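Variant surface glycoprotein MITat 1.13 (Trypanosoma brucei, PDB 6Z8H) probably forms, with many copies of itself, the coat on the parasite surface and helps the trypanosome evade the host immune response by antigenic variation. Local coordinates at residues A92-I97 and F287-A292; N57-N62 and D96-E101. All blocks are in the same frame, centred on the assembly; numbering follows the deposited sequence.

Both contacts use helix 78-129, and their centres lie about 10 Å apart. Contact 2 pairs this helix with the preceding long helix, 34-75. Contact 1 joins it to the short helix 287-291, which comes much later in the chain, after the five-stranded sheet. Segments 92-97 and 96-101 share D96 and I97. The two sites touch through L95 CD1 and N62 CB, 3.8 Å apart, so the packing runs on from one to the other. Contact 2 packs the hairpin's helices together, and contact 1 sets the later chain against it. C98 of contact 2 adds a disulfide to that chain. Both also reach the second subunit, which places this region at the dimer interface.

Contact 1 of 2, residues A92-I97 and F287-A292; sequences ADILDI and FNAVRA
D93 OD2 takes a salt bridge from K295 NZ and a hydrogen bond from N293 ND2, beside the apolar meeting of I94 with A289 and V290. Both donors lie just after 287-292. The carboxylate therefore holds the chain that follows the short helix. Between the two segments themselves the contact is apolar and small, burying 97 Å² over both sides. I94 carries one whole side of it.

The end of the I94 side chain does the touching. CG1 stands anti to the carbonyl carbon, and CD1 continues the chain outward (chi2 164°). This reach brings I94 CD1 to A289 CB at 3.8 Å and to V290 CG2 at 3.9 Å. A289 CB and V290 CG2 are 4.9 Å apart, and I94 CD1 comes up against both. I94 CD1 also lies 3.8 Å from A289 O, a van der Waals approach. The other I94 branch, CG2, instead packs near N62.

V290 meets I94 with one branch. V290 CG2 meets I94 CD1, while V290 CG1 stays 5.8 Å from I94 CD1. V290 also rests on L87 and A90 of helix 78-129. A289 has a small side chain, yet I94 and A289 have their CA atoms 7.7 Å apart. The extended I94 side chain covers most of that distance.

The short helix is held by R291 N to F287 O at 2.7 Å and a weaker bond from V290 N to the same oxygen. Elsewhere on 92-97, A92 and L95 touch helix 34-75. A92 also packs on P369 and L95 on L368 of the second subunit.

A short helix laid against a long helix of the central hairpin in this way fits the A-type N-terminal domain of variant surface glycoproteins, in which later chain segments pack onto an elongated helical bundle.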
ATOM      1  N   ALA A  92       6.627 -27.877  -6.140  1.00 22.53           N
ATOM      2  CA  ALA A  92       5.576 -27.596  -5.161  1.00 22.09           C
ATOM      3  C   ALA A  92       6.154 -26.994  -3.877  1.00 22.20           C
ATOM      4  O   ALA A  92       5.531 -26.124  -3.260  1.00 22.20           O
ATOM      5  CB  ALA A  92       4.789 -28.885  -4.886  1.00 21.83           C
ATOM      6  N   ASP A  93       7.310 -27.492  -3.442  1.00 22.66           N
ATOM      7  CA  ASP A  93       7.996 -26.934  -2.282  1.00 23.95           C
ATOM      8  C   ASP A  93       8.345 -25.469  -2.528  1.00 23.36           C
ATOM      9  O   ASP A  93       8.071 -24.604  -1.684  1.00 24.07           O
ATOM     10  CB  ASP A  93       9.263 -27.734  -2.003  1.00 25.24           C
ATOM     11  CG  ASP A  93       8.999 -28.989  -1.241  1.00 28.99           C
ATOM     12  OD1 ASP A  93       7.924 -29.092  -0.622  1.00 30.67           O
ATOM     13  OD2 ASP A  93       9.891 -29.865  -1.253  1.00 29.01           O
ATOM     14  N   ILE A  94       8.953 -25.175  -3.680  1.00 22.90           N
ATOM     15  CA  ILE A  94       9.331 -23.799  -3.998  1.00 21.83           C
ATOM     16  C   ILE A  94       8.113 -22.881  -3.999  1.00 21.09           C
ATOM     17  O   ILE A  94       8.124 -21.792  -3.413  1.00 22.70           O
ATOM     18  CB  ILE A  94      10.084 -23.757  -5.337  1.00 22.20           C
ATOM     19  CG1 ILE A  94      11.459 -24.434  -5.187  1.00 23.14           C
ATOM     20  CG2 ILE A  94      10.261 -22.275  -5.759  1.00 22.77           C
ATOM     21  CD1 ILE A  94      12.104 -24.795  -6.514  1.00 25.06           C
ATOM     22  N   LEU A  95       7.030 -23.317  -4.637  1.00 20.78           N
ATOM     23  CA  LEU A  95       5.858 -22.462  -4.767  1.00 20.89           C
ATOM     24  C   LEU A  95       5.206 -22.244  -3.413  1.00 21.53           C
ATOM     25  O   LEU A  95       4.762 -21.136  -3.098  1.00 21.59           O
ATOM     26  CB  LEU A  95       4.879 -23.114  -5.747  1.00 21.73           C
ATOM     27  CG  LEU A  95       3.561 -22.419  -6.027  1.00 20.97           C
ATOM     28  CD1 LEU A  95       3.807 -20.967  -6.384  1.00 23.92           C
ATOM     29  CD2 LEU A  95       2.782 -23.169  -7.113  1.00 22.18           C
ATOM     30  N   ASP A  96       5.081 -23.291  -2.609  1.00 21.31           N
ATOM     31  CA  ASP A  96       4.445 -23.146  -1.306  1.00 22.35           C
ATOM     32  C   ASP A  96       5.239 -22.191  -0.415  1.00 21.59           C
ATOM     33  O   ASP A  96       4.661 -21.330   0.257  1.00 22.02           O
ATOM     34  CB  ASP A  96       4.253 -24.516  -0.649  1.00 22.26           C
ATOM     35  CG  ASP A  96       3.261 -24.470   0.488  1.00 23.53           C
ATOM     36  OD1 ASP A  96       2.061 -24.233   0.225  1.00 26.06           O
ATOM     37  OD2 ASP A  96       3.653 -24.713   1.637  1.00 28.20           O
ATOM     38  N   ILE A  97       6.563 -22.347  -0.387  1.00 21.65           N
ATOM     39  CA  ILE A  97       7.394 -21.472   0.442  1.00 22.42           C
ATOM     40  C   ILE A  97       7.300 -20.035  -0.062  1.00 22.14           C
ATOM     41  O   ILE A  97       7.173 -19.079   0.724  1.00 23.65           O
ATOM     42  CB  ILE A  97       8.850 -21.984   0.478  1.00 24.48           C
ATOM     43  CG1 ILE A  97       8.960 -23.227   1.353  1.00 25.39           C
ATOM     44  CG2 ILE A  97       9.773 -20.835   0.978  1.00 25.73           C
ATOM     45  CD1 ILE A  97      10.136 -24.097   1.006  1.00 26.27           C
ATOM     46  N   PHE A 287      17.652 -24.029 -11.824  1.00 30.34           N
ATOM     47  CA  PHE A 287      18.034 -25.404 -11.491  1.00 30.54           C
ATOM     48  C   PHE A 287      18.619 -25.491 -10.086  1.00 30.85           C
ATOM     49  O   PHE A 287      18.424 -26.482  -9.385  1.00 31.83           O
ATOM     50  CB  PHE A 287      19.014 -25.971 -12.520  1.00 31.18           C
ATOM     51  CG  PHE A 287      19.186 -27.470 -12.442  1.00 32.15           C
ATOM     52  CD1 PHE A 287      18.156 -28.316 -12.817  1.00 32.14           C
ATOM     53  CD2 PHE A 287      20.376 -28.024 -11.991  1.00 32.86           C
ATOM     54  CE1 PHE A 287      18.301 -29.677 -12.747  1.00 34.60           C
ATOM     55  CE2 PHE A 287      20.534 -29.404 -11.925  1.00 33.96           C
ATOM     56  CZ  PHE A 287      19.493 -30.219 -12.308  1.00 34.26           C
ATOM     57  N   ASN A 288      19.328 -24.459  -9.640  1.00 32.39           N
ATOM     58  CA  ASN A 288      19.911 -24.512  -8.304  1.00 35.00           C
ATOM     59  C   ASN A 288      18.852 -24.549  -7.210  1.00 35.35           C
ATOM     60  O   ASN A 288      19.122 -25.043  -6.110  1.00 36.57           O
ATOM     61  CB  ASN A 288      20.836 -23.317  -8.079  1.00 36.78           C
ATOM     62  CG  ASN A 288      22.109 -23.394  -8.912  1.00 38.02           C
ATOM     63  OD1 ASN A 288      22.625 -24.482  -9.214  1.00 38.64           O
ATOM     64  ND2 ASN A 288      22.621 -22.233  -9.289  1.00 38.88           N
ATOM     65  N   ALA A 289      17.646 -24.053  -7.486  1.00 33.01           N
ATOM     66  CA  ALA A 289      16.589 -24.137  -6.491  1.00 33.08           C
ATOM     67  C   ALA A 289      16.002 -25.539  -6.424  1.00 33.75           C
ATOM     68  O   ALA A 289      15.524 -25.958  -5.364  1.00 37.16           O
ATOM     69  CB  ALA A 289      15.467 -23.161  -6.838  1.00 31.16           C
ATOM     70  N   VAL A 290      16.012 -26.268  -7.536  1.00 30.92           N
ATOM     71  CA  VAL A 290      15.476 -27.627  -7.592  1.00 32.07           C
ATOM     72  C   VAL A 290      16.514 -28.662  -7.185  1.00 34.46           C
ATOM     73  O   VAL A 290      16.200 -29.598  -6.442  1.00 34.37           O
ATOM     74  CB  VAL A 290      14.961 -27.891  -9.020  1.00 31.57           C
ATOM     75  CG1 VAL A 290      14.638 -29.316  -9.186  1.00 30.99           C
ATOM     76  CG2 VAL A 290      13.763 -27.014  -9.317  1.00 30.41           C
ATOM     77  N   ARG A 291      17.743 -28.516  -7.673  1.00 35.40           N
ATOM     78  CA  ARG A 291      18.837 -29.521  -7.579  1.00 37.70           C
ATOM     79  C   ARG A 291      19.162 -29.837  -6.121  1.00 36.80           C
ATOM     80  O   ARG A 291      19.735 -30.918  -5.876  1.00 36.93           O
ATOM     81  CB  ARG A 291      20.079 -29.028  -8.331  1.00 41.21           C
ATOM     82  CG  ARG A 291      21.320 -28.839  -7.469  1.00 47.93           C
ATOM     83  CD  ARG A 291      22.396 -28.044  -8.185  1.00 51.77           C
ATOM     84  NE  ARG A 291      23.006 -28.785  -9.280  1.00 55.05           N
ATOM     85  CZ  ARG A 291      23.869 -29.782  -9.123  1.00 56.96           C
ATOM     86  NH1 ARG A 291      24.226 -30.165  -7.909  1.00 57.75           N
ATOM     87  NH2 ARG A 291      24.372 -30.393 -10.181  1.00 57.78           N
ATOM     88  N   ALA A 292      18.822 -28.946  -5.190  1.00 36.78           N
ATOM     89  CA  ALA A 292      19.148 -29.165  -3.787  1.00 37.56           C
ATOM     90  C   ALA A 292      18.074 -29.954  -3.057  1.00 35.62           C
ATOM     91  O   ALA A 292      18.351 -30.502  -1.982  1.00 35.41           O
ATOM     92  CB  ALA A 292      19.380 -27.826  -3.084  1.00 39.82           C
TER

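Contact 2 of 2, residues N57-N62 and D96-E101; sequences NNEREN and DICRRE
E59 and R99 form the salt bridge of this contact. R99 NE gives its hydrogen to E59 OE2 over 2.8 Å in a nearly straight bond (167°). The oxygen uses its anti lone pair and lies at the guanidinium edge, close to its plane. The two flat groups are still turned 36° against each other. E59 reaches the arginine because its chain bends at the CB-CG bond (chi2 -80°), while R99 runs extended from CG to NE. R99 NH2 is hydrogen-bonded to S63 OG, which helps fix the rotation of the group. R99 NH2 of the second subunit lies close by.

Apolar and sulfur contacts lie beside this bridge. C98 SG sits against the stem of E59, 3.5 Å from E59 CB. The methylene carbons E59 CG and R99 CG meet at 3.8 Å. N62 ND2 approaches C98 SG to 3.9 Å. The amide has its polar partners in the later chain: OD1 accepts from I284 N, and ND2 donates to S282 O.

C98 SG, packed against E59, is also bonded to C280 SG in a disulfide.

The two helix segments run roughly antiparallel, with axes 9.9 Å apart at closest approach. Within 96-101, R100 NE also reaches D96 OD2 at 3.1 Å.

The salt bridge joins the two helices directly. The C98-C280 disulfide and the hydrogen bonds of the N62 amide to S282 and I284 tie each of them to the chain at 280-284. The E59 carboxylate probably eases the closeness of the two like-charged arginines at the dimer interface.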
ATOM      1  N   ASN A  57       5.920 -10.928  -8.609  1.00 26.10           N
ATOM      2  CA  ASN A  57       6.187 -11.386  -9.969  1.00 26.30           C
ATOM      3  C   ASN A  57       6.720 -12.816  -9.975  1.00 26.22           C
ATOM      4  O   ASN A  57       6.303 -13.643 -10.795  1.00 26.55           O
ATOM      5  CB  ASN A  57       7.165 -10.421 -10.643  1.00 28.78           C
ATOM      6  CG  ASN A  57       6.545  -9.075 -10.933  1.00 34.97           C
ATOM      7  OD1 ASN A  57       5.365  -8.973 -11.275  1.00 38.23           O
ATOM      8  ND2 ASN A  57       7.343  -8.017 -10.781  1.00 36.25           N
ATOM      9  N   ASN A  58       7.580 -13.144  -9.015  1.00 26.18           N
ATOM     10  CA  ASN A  58       8.147 -14.486  -8.976  1.00 25.25           C
ATOM     11  C   ASN A  58       7.070 -15.510  -8.668  1.00 25.89           C
ATOM     12  O   ASN A  58       7.108 -16.630  -9.189  1.00 25.59           O
ATOM     13  CB  ASN A  58       9.262 -14.566  -7.938  1.00 26.55           C
ATOM     14  CG  ASN A  58      10.530 -13.868  -8.376  1.00 27.08           C
ATOM     15  OD1 ASN A  58      10.706 -13.486  -9.537  1.00 27.86           O
ATOM     16  ND2 ASN A  58      11.435 -13.734  -7.447  1.00 27.86           N
ATOM     17  N   GLU A  59       6.128 -15.172  -7.788  1.00 24.35           N
ATOM     18  CA  GLU A  59       5.036 -16.085  -7.470  1.00 24.85           C
ATOM     19  C   GLU A  59       4.172 -16.318  -8.689  1.00 25.91           C
ATOM     20  O   GLU A  59       3.661 -17.436  -8.897  1.00 26.49           O
ATOM     21  CB  GLU A  59       4.195 -15.541  -6.312  1.00 25.45           C
ATOM     22  CG  GLU A  59       3.173 -16.491  -5.699  1.00 27.78           C
ATOM     23  CD  GLU A  59       1.872 -16.637  -6.469  1.00 28.71           C
ATOM     24  OE1 GLU A  59       1.474 -15.744  -7.251  1.00 30.78           O
ATOM     25  OE2 GLU A  59       1.213 -17.686  -6.276  1.00 29.91           O
ATOM     26  N   ARG A  60       3.941 -15.275  -9.488  1.00 24.82           N
ATOM     27  CA  ARG A  60       3.180 -15.467 -10.721  1.00 24.92           C
ATOM     28  C   ARG A  60       3.902 -16.427 -11.648  1.00 25.70           C
ATOM     29  O   ARG A  60       3.284 -17.330 -12.216  1.00 25.04           O
ATOM     30  CB  ARG A  60       2.923 -14.132 -11.427  1.00 27.39           C
ATOM     31  CG  ARG A  60       2.342 -14.264 -12.827  1.00 30.93           C
ATOM     32  CD  ARG A  60       2.173 -12.931 -13.551  1.00 35.54           C
ATOM     33  NE  ARG A  60       3.429 -12.431 -14.102  1.00 38.77           N
ATOM     34  CZ  ARG A  60       4.021 -11.302 -13.726  1.00 42.62           C
ATOM     35  NH1 ARG A  60       3.471 -10.516 -12.806  1.00 42.97           N
ATOM     36  NH2 ARG A  60       5.164 -10.935 -14.291  1.00 44.72           N
ATOM     37  N   GLU A  61       5.216 -16.253 -11.791  1.00 23.72           N
ATOM     38  CA  GLU A  61       6.005 -17.130 -12.642  1.00 24.86           C
ATOM     39  C   GLU A  61       6.067 -18.536 -12.075  1.00 23.43           C
ATOM     40  O   GLU A  61       6.000 -19.502 -12.831  1.00 24.53           O
ATOM     41  CB  GLU A  61       7.427 -16.595 -12.825  1.00 28.46           C
ATOM     42  CG  GLU A  61       7.523 -15.340 -13.658  1.00 31.96           C
ATOM     43  CD  GLU A  61       8.952 -14.911 -13.908  1.00 37.28           C
ATOM     44  OE1 GLU A  61       9.890 -15.657 -13.564  1.00 38.56           O
ATOM     45  OE2 GLU A  61       9.126 -13.808 -14.435  1.00 39.15           O
ATOM     46  N   ASN A  62       6.191 -18.677 -10.752  1.00 21.73           N
ATOM     47  CA  ASN A  62       6.238 -20.002 -10.143  1.00 20.98           C
ATOM     48  C   ASN A  62       4.889 -20.718 -10.267  1.00 21.40           C
ATOM     49  O   ASN A  62       4.850 -21.929 -10.522  1.00 21.93           O
ATOM     50  CB  ASN A  62       6.663 -19.910  -8.676  1.00 21.34           C
ATOM     51  CG  ASN A  62       8.158 -19.680  -8.499  1.00 21.83           C
ATOM     52  OD1 ASN A  62       8.957 -20.042  -9.358  1.00 22.85           O
ATOM     53  ND2 ASN A  62       8.540 -19.041  -7.373  1.00 23.65           N
ATOM     54  N   ASP A  96       5.081 -23.291  -2.609  1.00 21.31           N
ATOM     55  CA  ASP A  96       4.445 -23.146  -1.306  1.00 22.35           C
ATOM     56  C   ASP A  96       5.239 -22.191  -0.415  1.00 21.59           C
ATOM     57  O   ASP A  96       4.661 -21.330   0.257  1.00 22.02           O
ATOM     58  CB  ASP A  96       4.253 -24.516  -0.649  1.00 22.26           C
ATOM     59  CG  ASP A  96       3.261 -24.470   0.488  1.00 23.53           C
ATOM     60  OD1 ASP A  96       2.061 -24.233   0.225  1.00 26.06           O
ATOM     61  OD2 ASP A  96       3.653 -24.713   1.637  1.00 28.20           O
ATOM     62  N   ILE A  97       6.563 -22.347  -0.387  1.00 21.65           N
ATOM     63  CA  ILE A  97       7.394 -21.472   0.442  1.00 22.42           C
ATOM     64  C   ILE A  97       7.300 -20.035  -0.062  1.00 22.14           C
ATOM     65  O   ILE A  97       7.173 -19.079   0.724  1.00 23.65           O
ATOM     66  CB  ILE A  97       8.850 -21.984   0.478  1.00 24.48           C
ATOM     67  CG1 ILE A  97       8.960 -23.227   1.353  1.00 25.39           C
ATOM     68  CG2 ILE A  97       9.773 -20.835   0.978  1.00 25.73           C
ATOM     69  CD1 ILE A  97      10.136 -24.097   1.006  1.00 26.27           C
ATOM     70  N   CYS A  98       7.345 -19.872  -1.385  1.00 22.32           N
ATOM     71  CA  CYS A  98       7.217 -18.557  -2.009  1.00 23.85           C
ATOM     72  C   CYS A  98       5.939 -17.867  -1.555  1.00 23.87           C
ATOM     73  O   CYS A  98       5.955 -16.706  -1.121  1.00 24.67           O
ATOM     74  CB  CYS A  98       7.235 -18.778  -3.526  1.00 27.21           C
ATOM     75  SG  CYS A  98       6.525 -17.423  -4.470  1.00 27.85           S
ATOM     76  N   ARG A  99       4.821 -18.576  -1.621  1.00 23.21           N
ATOM     77  CA  ARG A  99       3.548 -17.986  -1.244  1.00 23.11           C
ATOM     78  C   ARG A  99       3.489 -17.689   0.243  1.00 23.34           C
ATOM     79  O   ARG A  99       2.974 -16.639   0.638  1.00 24.88           O
ATOM     80  CB  ARG A  99       2.426 -18.943  -1.636  1.00 23.20           C
ATOM     81  CG  ARG A  99       2.188 -19.001  -3.090  1.00 22.84           C
ATOM     82  CD  ARG A  99       1.240 -20.140  -3.405  1.00 23.74           C
ATOM     83  NE  ARG A  99       0.863 -20.069  -4.800  1.00 25.16           N
ATOM     84  CZ  ARG A  99       0.174 -21.028  -5.432  1.00 26.96           C
ATOM     85  NH1 ARG A  99      -0.171 -22.152  -4.792  1.00 28.92           N
ATOM     86  NH2 ARG A  99      -0.130 -20.894  -6.719  1.00 27.42           N
ATOM     87  N   ARG A 100       4.056 -18.547   1.082  1.00 24.08           N
ATOM     88  CA  ARG A 100       4.004 -18.309   2.522  1.00 25.74           C
ATOM     89  C   ARG A 100       4.873 -17.128   2.914  1.00 24.34           C
ATOM     90  O   ARG A 100       4.496 -16.338   3.785  1.00 25.76           O
ATOM     91  CB  ARG A 100       4.441 -19.557   3.280  1.00 27.26           C
ATOM     92  CG  ARG A 100       3.405 -20.632   3.162  1.00 32.85           C
ATOM     93  CD  ARG A 100       3.696 -21.899   3.982  1.00 37.47           C
ATOM     94  NE  ARG A 100       2.606 -22.862   3.875  1.00 40.02           N
ATOM     95  CZ  ARG A 100       1.594 -22.967   4.733  1.00 42.59           C
ATOM     96  NH1 ARG A 100       1.528 -22.156   5.780  1.00 43.53           N
ATOM     97  NH2 ARG A 100       0.653 -23.884   4.534  1.00 44.19           N
ATOM     98  N   GLU A 101       6.021 -16.987   2.258  1.00 24.65           N
ATOM     99  CA  GLU A 101       6.874 -15.837   2.508  1.00 24.55           C
ATOM    100  C   GLU A 101       6.151 -14.546   2.154  1.00 24.34           C
ATOM    101  O   GLU A 101       6.281 -13.535   2.862  1.00 25.77           O
ATOM    102  CB  GLU A 101       8.163 -15.989   1.705  1.00 26.31           C
ATOM    103  CG  GLU A 101       9.146 -16.981   2.346  1.00 26.45           C
ATOM    104  CD  GLU A 101      10.441 -17.180   1.552  1.00 28.38           C
ATOM    105  OE1 GLU A 101      10.549 -16.706   0.391  1.00 30.01           O
ATOM    106  OE2 GLU A 101      11.343 -17.845   2.096  1.00 29.81           O
TER